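RhCC (Rhodococcus jostii, PDB 4U5R) is a tautomerase-superfamily protein characterised as an unusual cofactor-independent oxygenase, and its unmutated form binds magnesium. Local coordinates at residues Tyr31-Val39 / Glu128-Pro137. The protein carries 1 engineered substitution. Numbering follows the deposited sequence.
Sequences YVNLPRFYV and EKLWAKENRP
F37 packs against the turn N135-P137 that follows helix 126-134. Its CG sits between the backbone N and the carbonyl carbon (chi1 69°), which aims the ring at this turn. P137 CD lies over one face, 3.8 Å from the ring centroid, a CH-pi contact. N135 OD1 comes in at the ring edge and accepts a weak, bent hydrogen bond from F37 N (3.2 Å, 133°). N135 has positive phi; its CG is anti to the backbone N (chi1 -158°), and the amide reaches back beside R36 CB. Water 1 links R36 N to A132 O. P35 packs between A132 and Y38: its CG is 4.0 Å from A132 CB and lies over the centre of the Y38 ring. W131 sets CE3 3.6 Å from F37 CZ and 3.4 Å from Y38 OH, while its NE1 hydrogen-bonds to I138 O. Water 3 accepts from Y38 OH (2.6 Å) and donates to E128 OE2. E128 OE1 takes a salt bridge from R71 and a hydrogen bond from E124 N. R36 NH1 forms a salt bridge with E22 and a hydrogen bond to G54 O of a neighbouring subunit. The contact joins helix 126-134 to the link between helix 14-32 and strand 40-46. Apolar packing dominates; water carries most polar links.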
loop_
_atom_site.group_PDB
_atom_site.type_symbol
_atom_site.label_atom_id
_atom_site.label_comp_id
_atom_site.label_asym_id
_atom_site.label_seq_id
_atom_site.Cartn_x
_atom_site.Cartn_y
_atom_site.Cartn_z
ATOM N N TYR B 31 12.733 11.667 17.437
ATOM C CA TYR B 31 12.214 12.928 16.912
ATOM C C TYR B 31 10.814 13.293 17.403
ATOM O O TYR B 31 10.438 14.464 17.366
ATOM C CB TYR B 31 12.233 12.911 15.379
ATOM C CG TYR B 31 13.586 13.262 14.801
ATOM C CD1 TYR B 31 14.553 12.286 14.600
ATOM C CD2 TYR B 31 13.899 14.574 14.466
ATOM C CE1 TYR B 31 15.794 12.604 14.078
ATOM C CE2 TYR B 31 15.139 14.903 13.940
ATOM C CZ TYR B 31 16.079 13.914 13.750
ATOM O OH TYR B 31 17.312 14.234 13.230
ATOM N N VAL B 32 10.039 12.322 17.874
ATOM C CA VAL B 32 8.665 12.636 18.255
ATOM C C VAL B 32 8.148 11.769 19.421
ATOM O O VAL B 32 6.940 11.688 19.655
ATOM C CB VAL B 32 7.734 12.517 17.014
ATOM C CG1 VAL B 32 7.416 11.062 16.687
ATOM C CG2 VAL B 32 6.469 13.349 17.187
ATOM N N ASN B 33 9.080 11.180 20.175
ATOM C CA ASN B 33 8.794 10.265 21.293
ATOM C C ASN B 33 7.541 9.426 21.081
ATOM O O ASN B 33 6.645 9.363 21.920
ATOM C CB ASN B 33 8.692 11.022 22.624
ATOM C CG ASN B 33 8.645 10.080 23.831
ATOM O OD1 ASN B 33 9.429 9.134 23.926
ATOM N ND2 ASN B 33 7.726 10.344 24.755
ATOM N N LEU B 34 7.485 8.793 19.923
ATOM C CA LEU B 34 6.437 7.842 19.630
ATOM C C LEU B 34 6.680 6.580 20.449
ATOM O O LEU B 34 7.831 6.188 20.666
ATOM C CB LEU B 34 6.431 7.516 18.135
ATOM C CG LEU B 34 5.140 7.642 17.340
ATOM C CD1 LEU B 34 4.515 8.987 17.613
ATOM C CD2 LEU B 34 5.428 7.472 15.852
ATOM N N PRO B 35 5.599 5.935 20.896
ATOM C CA PRO B 35 5.735 4.603 21.489
ATOM C C PRO B 35 6.459 3.688 20.507
ATOM O O PRO B 35 6.144 3.722 19.309
ATOM C CB PRO B 35 4.288 4.156 21.712
ATOM C CG PRO B 35 3.506 5.442 21.781
ATOM C CD PRO B 35 4.201 6.410 20.875
ATOM N N ARG B 36 7.430 2.925 20.989
ATOM C CA ARG B 36 8.253 2.125 20.096
ATOM C C ARG B 36 7.397 1.166 19.289
ATOM O O ARG B 36 7.637 0.977 18.088
ATOM C CB ARG B 36 9.317 1.360 20.883
ATOM C CG ARG B 36 10.311 2.241 21.606
ATOM C CD ARG B 36 11.237 1.380 22.437
ATOM N NE ARG B 36 11.891 0.413 21.568
ATOM C CZ ARG B 36 13.014 0.665 20.909
ATOM N NH1 ARG B 36 13.540 -0.259 20.119
ATOM N NH2 ARG B 36 13.611 1.845 21.044
ATOM N N PHE B 37 6.375 0.588 19.918
ATOM C CA PHE B 37 5.596 -0.448 19.252
ATOM C C PHE B 37 4.707 0.072 18.108
ATOM O O PHE B 37 4.183 -0.745 17.354
ATOM C CB PHE B 37 4.728 -1.227 20.255
ATOM C CG PHE B 37 3.607 -0.424 20.847
ATOM C CD1 PHE B 37 2.360 -0.379 20.241
ATOM C CD2 PHE B 37 3.795 0.248 22.039
ATOM C CE1 PHE B 37 1.335 0.360 20.804
ATOM C CE2 PHE B 37 2.768 0.985 22.606
ATOM C CZ PHE B 37 1.537 1.031 21.985
ATOM N N TYR B 38 4.531 1.397 17.989
ATOM C CA TYR B 38 3.898 1.993 16.796
ATOM C C TYR B 38 4.678 1.666 15.524
ATOM O O TYR B 38 4.091 1.589 14.439
ATOM C CB TYR B 38 3.787 3.524 16.885
ATOM C CG TYR B 38 2.685 4.088 17.753
ATOM C CD1 TYR B 38 1.915 3.271 18.564
ATOM C CD2 TYR B 38 2.427 5.449 17.754
ATOM C CE1 TYR B 38 0.920 3.803 19.368
ATOM C CE2 TYR B 38 1.429 5.989 18.542
ATOM C CZ TYR B 38 0.687 5.161 19.346
ATOM O OH TYR B 38 -0.289 5.702 20.142
ATOM N N VAL B 39 5.992 1.492 15.650
ATOM C CA VAL B 39 6.845 1.306 14.473
ATOM C C VAL B 39 6.893 -0.164 14.043
ATOM O O VAL B 39 7.517 -1.007 14.694
ATOM C CB VAL B 39 8.278 1.825 14.736
ATOM C CG1 VAL B 39 9.058 1.911 13.437
ATOM C CG2 VAL B 39 8.234 3.197 15.383
ATOM N N GLU B 128 -0.461 9.188 25.522
ATOM C CA GLU B 128 0.517 8.755 24.528
ATOM C C GLU B 128 1.861 8.526 25.196
ATOM O O GLU B 128 2.537 7.538 24.911
ATOM C CB GLU B 128 0.667 9.759 23.384
ATOM C CG GLU B 128 1.656 9.270 22.319
ATOM C CD GLU B 128 1.858 10.259 21.198
ATOM O OE1 GLU B 128 2.463 11.324 21.443
ATOM O OE2 GLU B 128 1.414 9.960 20.074
ATOM N N LYS B 129 2.237 9.440 26.088
ATOM C CA LYS B 129 3.469 9.282 26.845
ATOM C C LYS B 129 3.462 8.035 27.724
ATOM O O LYS B 129 4.492 7.404 27.914
ATOM C CB LYS B 129 3.730 10.514 27.715
ATOM C CG LYS B 129 4.008 11.791 26.939
ATOM C CD LYS B 129 4.326 12.935 27.902
ATOM C CE LYS B 129 4.719 14.218 27.174
ATOM N NZ LYS B 129 3.572 14.834 26.451
ATOM N N LEU B 130 2.296 7.694 28.269
ATOM C CA LEU B 130 2.137 6.490 29.082
ATOM C C LEU B 130 2.299 5.217 28.258
ATOM O O LEU B 130 2.978 4.267 28.656
ATOM C CB LEU B 130 0.759 6.498 29.751
ATOM C CG LEU B 130 0.503 5.461 30.842
ATOM C CD1 LEU B 130 1.452 5.682 32.011
ATOM C CD2 LEU B 130 -0.949 5.534 31.312
ATOM N N TRP B 131 1.651 5.211 27.103
ATOM C CA TRP B 131 1.830 4.133 26.146
ATOM C C TRP B 131 3.298 3.954 25.766
ATOM O O TRP B 131 3.768 2.826 25.637
ATOM C CB TRP B 131 0.995 4.399 24.894
ATOM C CG TRP B 131 -0.446 4.019 25.000
ATOM C CD1 TRP B 131 -1.222 3.987 26.129
ATOM C CD2 TRP B 131 -1.290 3.614 23.922
ATOM N NE1 TRP B 131 -2.503 3.586 25.813
ATOM C CE2 TRP B 131 -2.569 3.349 24.465
ATOM C CE3 TRP B 131 -1.091 3.451 22.546
ATOM C CZ2 TRP B 131 -3.638 2.929 23.682
ATOM C CZ3 TRP B 131 -2.154 3.050 21.768
ATOM C CH2 TRP B 131 -3.413 2.783 22.339
ATOM N N ALA B 132 4.021 5.059 25.604
ATOM C CA ALA B 132 5.442 4.993 25.240
ATOM C C ALA B 132 6.277 4.405 26.388
ATOM O O ALA B 132 7.087 3.494 26.176
ATOM C CB ALA B 132 5.961 6.368 24.845
ATOM N N LYS B 133 6.036 4.892 27.603
ATOM C CA LYS B 133 6.772 4.442 28.780
ATOM C C LYS B 133 6.555 2.950 29.050
ATOM O O LYS B 133 7.495 2.210 29.369
ATOM C CB LYS B 133 6.351 5.276 30.000
ATOM C CG LYS B 133 7.164 5.031 31.259
ATOM C CD LYS B 133 6.646 5.865 32.424
ATOM C CE LYS B 133 5.204 5.505 32.757
ATOM N NZ LYS B 133 5.050 4.060 33.115
ATOM N N GLU B 134 5.312 2.509 28.922
ATOM C CA GLU B 134 4.969 1.115 29.150
ATOM C C GLU B 134 5.326 0.247 27.959
ATOM O O GLU B 134 5.511 -0.965 28.086
ATOM C CB GLU B 134 3.476 0.983 29.447
ATOM C CG GLU B 134 3.064 1.646 30.736
ATOM C CD GLU B 134 3.524 0.861 31.948
ATOM O OE1 GLU B 134 3.843 -0.340 31.796
ATOM O OE2 GLU B 134 3.572 1.447 33.048
ATOM N N ASN B 135 5.421 0.900 26.803
ATOM C CA ASN B 135 5.610 0.256 25.501
ATOM C C ASN B 135 4.560 -0.810 25.196
ATOM O O ASN B 135 4.874 -1.874 24.665
ATOM C CB ASN B 135 7.008 -0.345 25.385
ATOM C CG ASN B 135 7.435 -0.529 23.945
ATOM O OD1 ASN B 135 6.872 0.094 23.036
ATOM N ND2 ASN B 135 8.420 -1.388 23.722
ATOM N N ARG B 136 3.308 -0.498 25.516
ATOM C CA ARG B 136 2.192 -1.364 25.148
ATOM C C ARG B 136 0.938 -0.510 25.059
ATOM O O ARG B 136 0.843 0.533 25.695
ATOM C CB ARG B 136 2.019 -2.504 26.156
ATOM C CG ARG B 136 1.796 -2.039 27.580
ATOM C CD ARG B 136 1.793 -3.214 28.556
ATOM N NE ARG B 136 3.029 -3.991 28.471
ATOM C CZ ARG B 136 4.138 -3.737 29.166
ATOM N NH1 ARG B 136 4.189 -2.715 30.017
ATOM N NH2 ARG B 136 5.204 -4.511 29.006
ATOM N N PRO B 137 -0.019 -0.922 24.228
ATOM C CA PRO B 137 -1.260 -0.141 24.191
ATOM C C PRO B 137 -2.135 -0.426 25.406
ATOM O O PRO B 137 -2.655 -1.533 25.544
ATOM C CB PRO B 137 -1.934 -0.597 22.893
ATOM C CG PRO B 137 -1.324 -1.909 22.576
ATOM C CD PRO B 137 0.047 -1.948 23.175
HETATM O O HOH W 1 8.245 3.119 23.808
HETATM O O HOH W 2 10.538 -2.561 21.542
HETATM O O HOH W 3 -0.675 8.266 19.671
#